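Local coordinates for protein translation initiation factor eIF-2B (Pyrococcus horikoshii, PDB 1VB5) that probably takes part in the exchange of GDP for GTP on initiation factor 2, as a regulatory subunit of archaeal aIF2B, at residues 102-107 and 126-131; 121-126 and 154-159; 186-191 and 214-219. One frame throughout, in Å; residues are numbered along the deposited sequence.

Contact 1: residues 102-107 and 126-131; sequences IGAQLI and IRTAKE
Ala104 and Ala129 bring the two helices unusually close, with their CA atoms 4.4 Å apart. Such an approach needs small residues on both sides, and alanine supplies them. The methyl of Ala104 sits against the backbone of the other helix: its CB lies 3.5 Å from Ala129 N. The two alanine methyls also face each other, CB to CB at 3.9 Å. Thr128 closes one flank. With OG1 beside the backbone N (chi1 -63°), CG2 falls anti to it and comes within 3.6 Å of Ala104 CB. The hydroxyl of Thr128 is bonded instead to Glu124 O, one turn back in its own helix, so the threonine offers this contact its methyl. Ile107 closes another part of the interface. It is the first residue to leave helical geometry at the end of helix 78-106. Its long branch is extended (chi2 174°), which carries CD1 to 3.5 Å from Ala129 CB. No hydrogen bond crosses between the segments; the contact is apolar and largely buried. The carbonyls at the end of helix 78-106 have a partner of their own: Lys134 NZ bonds to Ala104 O and Ile107 O, where its charge would probably suit the helix terminus. Phe136 of strand 136-141 lies against both Ile107 and Ala129, while Leu106 and Ile102 turn to Ile263 of strand 261-264, which places helix 78-106 beside helix 120-131 against the central sheet.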
ATOM      1  N   ILE B 102      21.341   4.551 -19.919  1.00 22.92           N
ATOM      2  CA  ILE B 102      20.166   4.937 -20.690  1.00 21.27           C
ATOM      3  C   ILE B 102      19.075   5.489 -19.764  1.00 26.57           C
ATOM      4  O   ILE B 102      18.416   6.476 -20.091  1.00 21.50           O
ATOM      5  CB  ILE B 102      19.624   3.733 -21.481  1.00 26.88           C
ATOM      6  CG1 ILE B 102      20.668   3.307 -22.521  1.00 23.89           C
ATOM      7  CG2 ILE B 102      18.284   4.089 -22.140  1.00 18.98           C
ATOM      8  CD1 ILE B 102      20.319   2.052 -23.281  1.00 20.87           C
ATOM      9  N   GLY B 103      18.898   4.853 -18.607  1.00 20.95           N
ATOM     10  CA  GLY B 103      17.900   5.314 -17.661  1.00 21.26           C
ATOM     11  C   GLY B 103      18.236   6.686 -17.109  1.00 22.15           C
ATOM     12  O   GLY B 103      17.364   7.546 -16.988  1.00 23.89           O
ATOM     13  N   ALA B 104      19.505   6.896 -16.770  1.00 23.92           N
ATOM     14  CA  ALA B 104      19.956   8.175 -16.228  1.00 24.34           C
ATOM     15  C   ALA B 104      19.703   9.297 -17.223  1.00 24.50           C
ATOM     16  O   ALA B 104      19.358  10.414 -16.844  1.00 26.53           O
ATOM     17  CB  ALA B 104      21.449   8.108 -15.891  1.00 18.86           C
ATOM     18  N   GLN B 105      19.884   8.982 -18.500  1.00 26.76           N
ATOM     19  CA  GLN B 105      19.689   9.937 -19.586  1.00 25.96           C
ATOM     20  C   GLN B 105      18.237  10.422 -19.583  1.00 27.93           C
ATOM     21  O   GLN B 105      17.946  11.586 -19.863  1.00 28.17           O
ATOM     22  CB  GLN B 105      20.010   9.242 -20.909  1.00 32.35           C
ATOM     23  CG  GLN B 105      20.517  10.141 -22.010  1.00 44.06           C
ATOM     24  CD  GLN B 105      20.781   9.368 -23.290  1.00 50.18           C
ATOM     25  OE1 GLN B 105      21.440   8.321 -23.278  1.00 50.61           O
ATOM     26  NE2 GLN B 105      20.268   9.879 -24.405  1.00 50.82           N
ATOM     27  N   LEU B 106      17.332   9.506 -19.260  1.00 25.83           N
ATOM     28  CA  LEU B 106      15.904   9.788 -19.199  1.00 26.50           C
ATOM     29  C   LEU B 106      15.579  10.830 -18.127  1.00 30.27           C
ATOM     30  O   LEU B 106      14.759  11.723 -18.340  1.00 33.09           O
ATOM     31  CB  LEU B 106      15.157   8.489 -18.898  1.00 30.73           C
ATOM     32  CG  LEU B 106      13.636   8.458 -18.768  1.00 26.45           C
ATOM     33  CD1 LEU B 106      12.988   8.898 -20.078  1.00 19.24           C
ATOM     34  CD2 LEU B 106      13.209   7.030 -18.420  1.00 19.55           C
ATOM     35  N   ILE B 107      16.226  10.704 -16.973  1.00 24.00           N
ATOM     36  CA  ILE B 107      16.012  11.615 -15.855  1.00 23.64           C
ATOM     37  C   ILE B 107      16.348  13.063 -16.229  1.00 26.93           C
ATOM     38  O   ILE B 107      17.251  13.313 -17.029  1.00 26.24           O
ATOM     39  CB  ILE B 107      16.858  11.162 -14.630  1.00 21.70           C
ATOM     40  CG1 ILE B 107      16.372   9.787 -14.160  1.00 25.00           C
ATOM     41  CG2 ILE B 107      16.745  12.173 -13.500  1.00 27.97           C
ATOM     42  CD1 ILE B 107      17.199   9.162 -13.056  1.00 32.87           C
ATOM     43  N   ILE B 126      19.611   5.701 -10.754  1.00 23.39           N
ATOM     44  CA  ILE B 126      19.590   6.897  -9.927  1.00 22.82           C
ATOM     45  C   ILE B 126      20.998   7.420  -9.623  1.00 23.37           C
ATOM     46  O   ILE B 126      21.254   8.621  -9.712  1.00 25.28           O
ATOM     47  CB  ILE B 126      18.797   6.619  -8.624  1.00 21.84           C
ATOM     48  CG1 ILE B 126      17.297   6.570  -8.952  1.00 27.55           C
ATOM     49  CG2 ILE B 126      19.080   7.675  -7.583  1.00 19.77           C
ATOM     50  CD1 ILE B 126      16.408   6.086  -7.801  1.00 24.51           C
ATOM     51  N   ARG B 127      21.909   6.518  -9.284  1.00 21.37           N
ATOM     52  CA  ARG B 127      23.280   6.897  -8.975  1.00 23.06           C
ATOM     53  C   ARG B 127      24.010   7.478 -10.183  1.00 24.78           C
ATOM     54  O   ARG B 127      24.763   8.447 -10.054  1.00 23.25           O
ATOM     55  CB  ARG B 127      24.051   5.690  -8.439  1.00 22.63           C
ATOM     56  CG  ARG B 127      23.745   5.367  -6.987  1.00 21.93           C
ATOM     57  CD  ARG B 127      24.452   4.103  -6.531  1.00 19.86           C
ATOM     58  NE  ARG B 127      24.424   3.998  -5.077  1.00 19.54           N
ATOM     59  CZ  ARG B 127      24.650   2.878  -4.401  1.00 18.06           C
ATOM     60  NH1 ARG B 127      24.922   1.751  -5.045  1.00 16.30           N
ATOM     61  NH2 ARG B 127      24.595   2.887  -3.074  1.00 21.72           N
ATOM     62  N   THR B 128      23.789   6.884 -11.353  1.00 24.15           N
ATOM     63  CA  THR B 128      24.433   7.362 -12.569  1.00 24.90           C
ATOM     64  C   THR B 128      23.930   8.764 -12.908  1.00 28.52           C
ATOM     65  O   THR B 128      24.695   9.612 -13.371  1.00 27.25           O
ATOM     66  CB  THR B 128      24.156   6.421 -13.768  1.00 25.73           C
ATOM     67  OG1 THR B 128      24.723   5.131 -13.507  1.00 21.59           O
ATOM     68  CG2 THR B 128      24.770   6.990 -15.051  1.00 17.17           C
ATOM     69  N   ALA B 129      22.644   9.009 -12.673  1.00 26.76           N
ATOM     70  CA  ALA B 129      22.068  10.320 -12.961  1.00 29.70           C
ATOM     71  C   ALA B 129      22.687  11.372 -12.046  1.00 29.32           C
ATOM     72  O   ALA B 129      22.990  12.485 -12.480  1.00 27.13           O
ATOM     73  CB  ALA B 129      20.544  10.289 -12.777  1.00 28.84           C
ATOM     74  N   LYS B 130      22.867  11.018 -10.777  1.00 28.45           N
ATOM     75  CA  LYS B 130      23.463  11.941  -9.815  1.00 30.74           C
ATOM     76  C   LYS B 130      24.925  12.200 -10.172  1.00 23.53           C
ATOM     77  O   LYS B 130      25.413  13.320 -10.050  1.00 24.72           O
ATOM     78  CB  LYS B 130      23.393  11.366  -8.400  1.00 31.07           C
ATOM     79  CG  LYS B 130      24.051  12.265  -7.360  1.00 39.75           C
ATOM     80  CD  LYS B 130      24.707  11.451  -6.252  1.00 54.54           C
ATOM     81  CE  LYS B 130      25.756  10.485  -6.814  1.00 54.64           C
ATOM     82  NZ  LYS B 130      26.529   9.782  -5.750  1.00 45.05           N
ATOM     83  N   GLU B 131      25.617  11.157 -10.609  1.00 25.31           N
ATOM     84  CA  GLU B 131      27.019  11.282 -10.980  1.00 32.18           C
ATOM     85  C   GLU B 131      27.189  12.196 -12.189  1.00 35.80           C
ATOM     86  O   GLU B 131      28.274  12.728 -12.419  1.00 40.81           O
ATOM     87  CB  GLU B 131      27.619   9.902 -11.273  1.00 32.71           C
ATOM     88  CG  GLU B 131      27.634   8.968 -10.060  1.00 47.14           C
ATOM     89  CD  GLU B 131      28.133   7.564 -10.389  1.00 56.61           C
ATOM     90  OE1 GLU B 131      29.290   7.428 -10.845  1.00 61.73           O
ATOM     91  OE2 GLU B 131      27.369   6.594 -10.189  1.00 55.72           O
TER

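Contact 2: residues 121-126 and 154-159; sequences TVLEII and RELEFS
Leu123 meets Glu155 on its aliphatic stem, short of the flat carboxylate. Leu123 CD2 lies 3.8 Å from Glu155 CB and 3.9 Å from Glu155 CG, and the two side chains run roughly perpendicular. The Glu155 chain bends at chi2 (-66°). Its OE2 forms a salt bridge with Arg127 NH2, one turn on from Leu123. The guanidinium of Arg127, a second flat group, has further partners through its N-H groups: NH1 pairs with Glu124 OE2 and NE bonds to Ser159 OG. These polar groups border the apolar contact. The helices 120-131 and 148-158 run nearly parallel here, at 20°, with their local axes 11.1 Å apart. They are successive helices of a Rossmann-like alpha/beta fold, the first joining strand 111-115 to 136-141 and the second joining 136-141 to 163-166. At this distance large side chains must bridge the space. Leu156 sends CD2 toward helix 120-131, where it meets Ile126 CG2 at 3.7 Å, again crosswise, and Leu123 CD1 at 4.0 Å. Leu123 and Leu156 lie alongside one another, pointing opposite ways. Were Leu123 cut back to an alanine, the space between the helices would probably be left partly unfilled, and the Glu155 stem and Leu156 CD2 would lose this partner. Leu156 also packs on Val138 and Leu140 of strand 136-141, and Ile161 touches both Ile126 and Leu156.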
ATOM      1  N   THR B 121      18.956  -2.305 -10.121  1.00 19.97           N
ATOM      2  CA  THR B 121      18.991  -1.653 -11.425  1.00 15.38           C
ATOM      3  C   THR B 121      18.478  -0.221 -11.319  1.00 17.46           C
ATOM      4  O   THR B 121      19.097   0.710 -11.842  1.00 19.56           O
ATOM      5  CB  THR B 121      18.143  -2.444 -12.447  1.00 21.92           C
ATOM      6  OG1 THR B 121      18.726  -3.742 -12.636  1.00 26.36           O
ATOM      7  CG2 THR B 121      18.083  -1.721 -13.784  1.00 16.64           C
ATOM      8  N   VAL B 122      17.348  -0.034 -10.642  1.00 19.33           N
ATOM      9  CA  VAL B 122      16.801   1.308 -10.483  1.00 15.30           C
ATOM     10  C   VAL B 122      17.792   2.141  -9.675  1.00 16.89           C
ATOM     11  O   VAL B 122      17.984   3.325  -9.944  1.00 21.72           O
ATOM     12  CB  VAL B 122      15.434   1.281  -9.761  1.00 19.01           C
ATOM     13  CG1 VAL B 122      14.975   2.709  -9.448  1.00 15.44           C
ATOM     14  CG2 VAL B 122      14.405   0.582 -10.637  1.00 16.58           C
ATOM     15  N   LEU B 123      18.420   1.514  -8.687  1.00 14.85           N
ATOM     16  CA  LEU B 123      19.405   2.195  -7.851  1.00 19.90           C
ATOM     17  C   LEU B 123      20.598   2.692  -8.686  1.00 18.42           C
ATOM     18  O   LEU B 123      21.063   3.816  -8.505  1.00 19.56           O
ATOM     19  CB  LEU B 123      19.897   1.252  -6.741  1.00 17.85           C
ATOM     20  CG  LEU B 123      21.059   1.768  -5.880  1.00 23.69           C
ATOM     21  CD1 LEU B 123      20.687   3.110  -5.253  1.00 13.24           C
ATOM     22  CD2 LEU B 123      21.406   0.745  -4.807  1.00 17.82           C
ATOM     23  N   GLU B 124      21.089   1.868  -9.608  1.00 22.85           N
ATOM     24  CA  GLU B 124      22.214   2.294 -10.437  1.00 21.28           C
ATOM     25  C   GLU B 124      21.803   3.373 -11.426  1.00 22.93           C
ATOM     26  O   GLU B 124      22.624   4.208 -11.820  1.00 24.51           O
ATOM     27  CB  GLU B 124      22.840   1.106 -11.169  1.00 23.34           C
ATOM     28  CG  GLU B 124      23.678   0.221 -10.253  1.00 31.86           C
ATOM     29  CD  GLU B 124      24.629   1.025  -9.369  1.00 38.73           C
ATOM     30  OE1 GLU B 124      25.395   1.853  -9.913  1.00 40.84           O
ATOM     31  OE2 GLU B 124      24.616   0.826  -8.132  1.00 36.43           O
ATOM     32  N   ILE B 125      20.535   3.367 -11.826  1.00 20.15           N
ATOM     33  CA  ILE B 125      20.040   4.393 -12.735  1.00 20.15           C
ATOM     34  C   ILE B 125      20.105   5.717 -11.984  1.00 22.64           C
ATOM     35  O   ILE B 125      20.584   6.726 -12.500  1.00 25.69           O
ATOM     36  CB  ILE B 125      18.561   4.148 -13.146  1.00 16.78           C
ATOM     37  CG1 ILE B 125      18.466   2.938 -14.079  1.00 19.97           C
ATOM     38  CG2 ILE B 125      17.993   5.390 -13.828  1.00 14.21           C
ATOM     39  CD1 ILE B 125      17.041   2.612 -14.521  1.00 16.34           C
ATOM     40  N   ILE B 126      19.611   5.701 -10.754  1.00 23.39           N
ATOM     41  CA  ILE B 126      19.590   6.897  -9.927  1.00 22.82           C
ATOM     42  C   ILE B 126      20.998   7.420  -9.623  1.00 23.37           C
ATOM     43  O   ILE B 126      21.254   8.621  -9.712  1.00 25.28           O
ATOM     44  CB  ILE B 126      18.797   6.619  -8.624  1.00 21.84           C
ATOM     45  CG1 ILE B 126      17.297   6.570  -8.952  1.00 27.55           C
ATOM     46  CG2 ILE B 126      19.080   7.675  -7.583  1.00 19.77           C
ATOM     47  CD1 ILE B 126      16.408   6.086  -7.801  1.00 24.51           C
ATOM     48  N   ARG B 154      19.025   3.432   2.656  1.00 19.93           N
ATOM     49  CA  ARG B 154      20.385   3.380   3.193  1.00 24.11           C
ATOM     50  C   ARG B 154      21.392   3.622   2.067  1.00 20.65           C
ATOM     51  O   ARG B 154      22.390   4.314   2.252  1.00 24.19           O
ATOM     52  CB  ARG B 154      20.684   2.005   3.820  1.00 26.22           C
ATOM     53  CG  ARG B 154      20.256   1.799   5.285  1.00 40.72           C
ATOM     54  CD  ARG B 154      18.756   1.897   5.460  1.00 57.48           C
ATOM     55  NE  ARG B 154      18.197   0.926   6.410  1.00 63.15           N
ATOM     56  CZ  ARG B 154      18.317  -0.398   6.307  1.00 61.02           C
ATOM     57  NH1 ARG B 154      18.991  -0.945   5.298  1.00 55.51           N
ATOM     58  NH2 ARG B 154      17.730  -1.184   7.201  1.00 58.68           N
ATOM     59  N   GLU B 155      21.129   3.035   0.903  1.00 18.62           N
ATOM     60  CA  GLU B 155      22.020   3.176  -0.239  1.00 17.62           C
ATOM     61  C   GLU B 155      22.003   4.580  -0.823  1.00 21.63           C
ATOM     62  O   GLU B 155      23.049   5.095  -1.224  1.00 22.81           O
ATOM     63  CB  GLU B 155      21.659   2.159  -1.324  1.00 16.94           C
ATOM     64  CG  GLU B 155      21.838   0.708  -0.892  1.00 23.11           C
ATOM     65  CD  GLU B 155      23.295   0.337  -0.645  1.00 27.64           C
ATOM     66  OE1 GLU B 155      23.543  -0.734  -0.057  1.00 36.53           O
ATOM     67  OE2 GLU B 155      24.194   1.109  -1.041  1.00 31.47           O
ATOM     68  N   LEU B 156      20.823   5.196  -0.874  1.00 19.25           N
ATOM     69  CA  LEU B 156      20.695   6.545  -1.416  1.00 20.46           C
ATOM     70  C   LEU B 156      21.389   7.528  -0.487  1.00 21.15           C
ATOM     71  O   LEU B 156      21.957   8.524  -0.927  1.00 17.27           O
ATOM     72  CB  LEU B 156      19.218   6.930  -1.573  1.00 22.57           C
ATOM     73  CG  LEU B 156      18.434   6.235  -2.693  1.00 28.30           C
ATOM     74  CD1 LEU B 156      16.982   6.689  -2.668  1.00 18.93           C
ATOM     75  CD2 LEU B 156      19.062   6.567  -4.042  1.00 21.92           C
ATOM     76  N   GLU B 157      21.333   7.237   0.807  1.00 22.52           N
ATOM     77  CA  GLU B 157      21.975   8.083   1.801  1.00 26.97           C
ATOM     78  C   GLU B 157      23.490   7.976   1.609  1.00 23.70           C
ATOM     79  O   GLU B 157      24.203   8.974   1.663  1.00 25.73           O
ATOM     80  CB  GLU B 157      21.581   7.622   3.202  1.00 28.73           C
ATOM     81  CG  GLU B 157      22.011   8.545   4.319  1.00 44.34           C
ATOM     82  CD  GLU B 157      21.430   8.113   5.656  1.00 64.44           C
ATOM     83  OE1 GLU B 157      21.756   6.991   6.110  1.00 68.12           O
ATOM     84  OE2 GLU B 157      20.640   8.888   6.246  1.00 72.61           O
ATOM     85  N   PHE B 158      23.971   6.759   1.375  1.00 18.56           N
ATOM     86  CA  PHE B 158      25.396   6.523   1.162  1.00 23.05           C
ATOM     87  C   PHE B 158      25.876   7.376  -0.017  1.00 26.52           C
ATOM     88  O   PHE B 158      26.956   7.965   0.019  1.00 23.22           O
ATOM     89  CB  PHE B 158      25.636   5.038   0.854  1.00 22.42           C
ATOM     90  CG  PHE B 158      27.083   4.684   0.603  1.00 29.00           C
ATOM     91  CD1 PHE B 158      27.935   4.376   1.662  1.00 27.65           C
ATOM     92  CD2 PHE B 158      27.589   4.640  -0.696  1.00 28.31           C
ATOM     93  CE1 PHE B 158      29.269   4.027   1.434  1.00 26.33           C
ATOM     94  CE2 PHE B 158      28.921   4.293  -0.940  1.00 28.44           C
ATOM     95  CZ  PHE B 158      29.764   3.986   0.128  1.00 29.07           C
ATOM     96  N   SER B 159      25.049   7.457  -1.053  1.00 24.81           N
ATOM     97  CA  SER B 159      25.397   8.203  -2.253  1.00 19.35           C
ATOM     98  C   SER B 159      25.129   9.708  -2.198  1.00 18.84           C
ATOM     99  O   SER B 159      25.461  10.429  -3.138  1.00 19.48           O
ATOM    100  CB  SER B 159      24.675   7.590  -3.455  1.00 20.33           C
ATOM    101  OG  SER B 159      25.043   6.227  -3.623  1.00 21.24           O
TER

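Contact 3: residues 186-191 and 214-219; sequences DMITKD and FYVAAE
Ile188 has CG1 anti to the carbonyl carbon (chi1 -60°), and the branch then bends at chi2 (-60°), which turns CD1 back from the extended position. This lays the long branch against Ala218: CG1 lies 3.9 Å and CD1 4.0 Å from Ala218 CB. The same CD1 reaches Val216 CG1 at 4.2 Å, a looser touch. Val216 and Ala218 both point toward Ile188, whereas Ala217 between them points away. The Ile188 side chain thus bridges two positions on one side of the chain. The backbones stay apart, with the CA atoms of Ile188 and Ala218 at 7.7 Å, and no hydrogen bond joins the segments. The contact connects two different sheets. Strand 214-217 belongs to the parallel core of the Rossmann-like sheet, and strand 187-188 is an outer strand of a small antiparallel sheet beside 194-197. A classic beta bulge lies at the start of that strand, where Asp186 and Met187 both face Val195. Val194, from strand 194-197, touches both Ile188 and Val216 and so extends the apolar cluster. Beyond Ile188 the chain leaves the strand in a polar turn. Thr189 OG1 donates to Asp191 OD1 over 2.6 Å, approaching the anti side of the carboxylate and 30° out of its plane. Thr189 OG1 also accepts from Tyr193 N. Asp191 OD2 bonds to Ser229 OG, so both oxygens of that carboxylate have a partner.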
ATOM      1  N   ASP B 186      10.705  -8.140 -11.947  1.00 14.70           N
ATOM      2  CA  ASP B 186      11.184  -9.490 -11.702  1.00 19.96           C
ATOM      3  C   ASP B 186      10.952 -10.294 -12.977  1.00 17.72           C
ATOM      4  O   ASP B 186      11.592 -11.312 -13.207  1.00 20.88           O
ATOM      5  CB  ASP B 186      10.420 -10.114 -10.529  1.00 18.38           C
ATOM      6  CG  ASP B 186      10.707  -9.410  -9.219  1.00 29.88           C
ATOM      7  OD1 ASP B 186      11.791  -9.643  -8.636  1.00 34.50           O
ATOM      8  OD2 ASP B 186       9.859  -8.608  -8.776  1.00 30.27           O
ATOM      9  N   MET B 187      10.037  -9.815 -13.811  1.00 21.15           N
ATOM     10  CA  MET B 187       9.726 -10.490 -15.066  1.00 20.30           C
ATOM     11  C   MET B 187       8.871  -9.641 -15.998  1.00 22.13           C
ATOM     12  O   MET B 187       7.987  -8.902 -15.551  1.00 23.25           O
ATOM     13  CB  MET B 187       8.983 -11.805 -14.798  1.00 20.01           C
ATOM     14  CG  MET B 187       8.566 -12.533 -16.069  1.00 18.64           C
ATOM     15  SD  MET B 187       7.479 -13.952 -15.836  1.00 25.00           S
ATOM     16  CE  MET B 187       8.411 -14.936 -14.649  1.00 23.17           C
ATOM     17  N   ILE B 188       9.156  -9.735 -17.292  1.00 20.70           N
ATOM     18  CA  ILE B 188       8.369  -9.051 -18.305  1.00 16.45           C
ATOM     19  C   ILE B 188       7.778 -10.251 -19.039  1.00 21.89           C
ATOM     20  O   ILE B 188       8.508 -11.005 -19.690  1.00 23.84           O
ATOM     21  CB  ILE B 188       9.230  -8.232 -19.298  1.00 17.21           C
ATOM     22  CG1 ILE B 188      10.030  -7.145 -18.564  1.00 18.69           C
ATOM     23  CG2 ILE B 188       8.330  -7.617 -20.362  1.00 17.95           C
ATOM     24  CD1 ILE B 188       9.187  -6.129 -17.797  1.00 16.09           C
ATOM     25  N   THR B 189       6.470 -10.453 -18.909  1.00 17.54           N
ATOM     26  CA  THR B 189       5.822 -11.591 -19.547  1.00 17.55           C
ATOM     27  C   THR B 189       5.896 -11.506 -21.063  1.00 17.96           C
ATOM     28  O   THR B 189       6.285 -10.483 -21.626  1.00 19.03           O
ATOM     29  CB  THR B 189       4.338 -11.715 -19.125  1.00 17.01           C
ATOM     30  OG1 THR B 189       3.608 -10.564 -19.567  1.00 19.90           O
ATOM     31  CG2 THR B 189       4.225 -11.821 -17.614  1.00 19.31           C
ATOM     32  N   LYS B 190       5.521 -12.599 -21.717  1.00 22.90           N
ATOM     33  CA  LYS B 190       5.536 -12.671 -23.168  1.00 20.87           C
ATOM     34  C   LYS B 190       4.593 -11.638 -23.784  1.00 16.97           C
ATOM     35  O   LYS B 190       4.881 -11.090 -24.845  1.00 15.75           O
ATOM     36  CB  LYS B 190       5.124 -14.073 -23.625  1.00 26.62           C
ATOM     37  CG  LYS B 190       5.243 -14.279 -25.120  1.00 31.49           C
ATOM     38  CD  LYS B 190       4.704 -15.626 -25.554  1.00 39.80           C
ATOM     39  CE  LYS B 190       4.805 -15.776 -27.068  1.00 45.52           C
ATOM     40  NZ  LYS B 190       4.215 -17.062 -27.545  1.00 58.80           N
ATOM     41  N   ASP B 191       3.466 -11.372 -23.124  1.00 15.94           N
ATOM     42  CA  ASP B 191       2.514 -10.400 -23.655  1.00 18.90           C
ATOM     43  C   ASP B 191       2.740  -8.955 -23.186  1.00 20.94           C
ATOM     44  O   ASP B 191       1.888  -8.089 -23.371  1.00 19.58           O
ATOM     45  CB  ASP B 191       1.062 -10.859 -23.390  1.00 24.23           C
ATOM     46  CG  ASP B 191       0.825 -11.320 -21.951  1.00 24.71           C
ATOM     47  OD1 ASP B 191       1.801 -11.510 -21.194  1.00 26.36           O
ATOM     48  OD2 ASP B 191      -0.358 -11.505 -21.581  1.00 28.45           O
ATOM     49  N   PHE B 214       5.205   6.499 -16.198  1.00 15.40           N
ATOM     50  CA  PHE B 214       5.609   5.309 -15.454  1.00 16.47           C
ATOM     51  C   PHE B 214       6.572   4.438 -16.264  1.00 19.55           C
ATOM     52  O   PHE B 214       6.176   3.829 -17.257  1.00 14.70           O
ATOM     53  CB  PHE B 214       4.346   4.508 -15.114  1.00 14.82           C
ATOM     54  CG  PHE B 214       4.553   3.404 -14.116  1.00 14.37           C
ATOM     55  CD1 PHE B 214       4.395   3.643 -12.754  1.00 12.44           C
ATOM     56  CD2 PHE B 214       4.834   2.111 -14.540  1.00 14.38           C
ATOM     57  CE1 PHE B 214       4.502   2.607 -11.832  1.00 17.25           C
ATOM     58  CE2 PHE B 214       4.945   1.065 -13.625  1.00 14.11           C
ATOM     59  CZ  PHE B 214       4.776   1.317 -12.266  1.00 18.15           C
ATOM     60  N   TYR B 215       7.828   4.360 -15.831  1.00 21.77           N
ATOM     61  CA  TYR B 215       8.816   3.546 -16.539  1.00 16.61           C
ATOM     62  C   TYR B 215       9.259   2.339 -15.737  1.00 14.86           C
ATOM     63  O   TYR B 215       9.356   2.387 -14.507  1.00 14.65           O
ATOM     64  CB  TYR B 215      10.051   4.375 -16.905  1.00 15.24           C
ATOM     65  CG  TYR B 215       9.834   5.351 -18.039  1.00 13.10           C
ATOM     66  CD1 TYR B 215       9.243   6.602 -17.817  1.00 14.38           C
ATOM     67  CD2 TYR B 215      10.218   5.023 -19.341  1.00 13.02           C
ATOM     68  CE1 TYR B 215       9.049   7.501 -18.872  1.00 13.16           C
ATOM     69  CE2 TYR B 215      10.024   5.908 -20.398  1.00  9.59           C
ATOM     70  CZ  TYR B 215       9.447   7.142 -20.161  1.00 14.90           C
ATOM     71  OH  TYR B 215       9.308   8.029 -21.212  1.00 20.76           O
ATOM     72  N   VAL B 216       9.537   1.259 -16.453  1.00 13.44           N
ATOM     73  CA  VAL B 216       9.986   0.019 -15.844  1.00 17.98           C
ATOM     74  C   VAL B 216      11.404  -0.272 -16.326  1.00 20.84           C
ATOM     75  O   VAL B 216      11.681  -0.203 -17.521  1.00 19.22           O
ATOM     76  CB  VAL B 216       9.068  -1.153 -16.246  1.00 21.71           C
ATOM     77  CG1 VAL B 216       9.629  -2.470 -15.702  1.00 23.76           C
ATOM     78  CG2 VAL B 216       7.662  -0.904 -15.724  1.00 14.15           C
ATOM     79  N   ALA B 217      12.301  -0.573 -15.394  1.00 21.29           N
ATOM     80  CA  ALA B 217      13.684  -0.879 -15.747  1.00 18.99           C
ATOM     81  C   ALA B 217      13.874  -2.385 -15.694  1.00 19.13           C
ATOM     82  O   ALA B 217      13.761  -2.993 -14.627  1.00 16.72           O
ATOM     83  CB  ALA B 217      14.638  -0.197 -14.769  1.00 19.81           C
ATOM     84  N   ALA B 218      14.156  -2.991 -16.841  1.00 15.32           N
ATOM     85  CA  ALA B 218      14.348  -4.433 -16.885  1.00 17.38           C
ATOM     86  C   ALA B 218      15.351  -4.863 -17.945  1.00 16.68           C
ATOM     87  O   ALA B 218      15.155  -4.610 -19.131  1.00 17.50           O
ATOM     88  CB  ALA B 218      13.015  -5.124 -17.135  1.00 17.97           C
ATOM     89  N   GLU B 219      16.432  -5.507 -17.516  1.00 19.38           N
ATOM     90  CA  GLU B 219      17.421  -5.982 -18.470  1.00 21.22           C
ATOM     91  C   GLU B 219      16.751  -7.081 -19.286  1.00 24.56           C
ATOM     92  O   GLU B 219      15.791  -7.710 -18.834  1.00 22.22           O
ATOM     93  CB  GLU B 219      18.661  -6.549 -17.760  1.00 18.63           C
ATOM     94  CG  GLU B 219      19.490  -5.507 -17.029  1.00 20.92           C
ATOM     95  CD  GLU B 219      19.041  -5.289 -15.590  1.00 29.17           C
ATOM     96  OE1 GLU B 219      17.886  -5.631 -15.262  1.00 25.75           O
ATOM     97  OE2 GLU B 219      19.845  -4.765 -14.788  1.00 28.98           O
TER

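In the fold
Contacts 1 and 2 cross along the chain and share Ile126. Helix 120-131 serves both, flanked by helix 78-106 in contact 1 and helix 148-158 in contact 2. Their centres are about 10 Å apart. Contact 3 comes later in the chain, with its centre about 18 Å from contact 1 and about 20 Å from contact 2. It still meets both: Leu106 packs on Tyr215, Ile125 packs on Ala217, and Thr121 OG1 probably bonds to Glu219 OE2. Contacts 1 and 2 join neighbouring helices of the Rossmann-like domain, whose side chains also pack on the parallel sheet; contact 3 joins that sheet to the smaller antiparallel one.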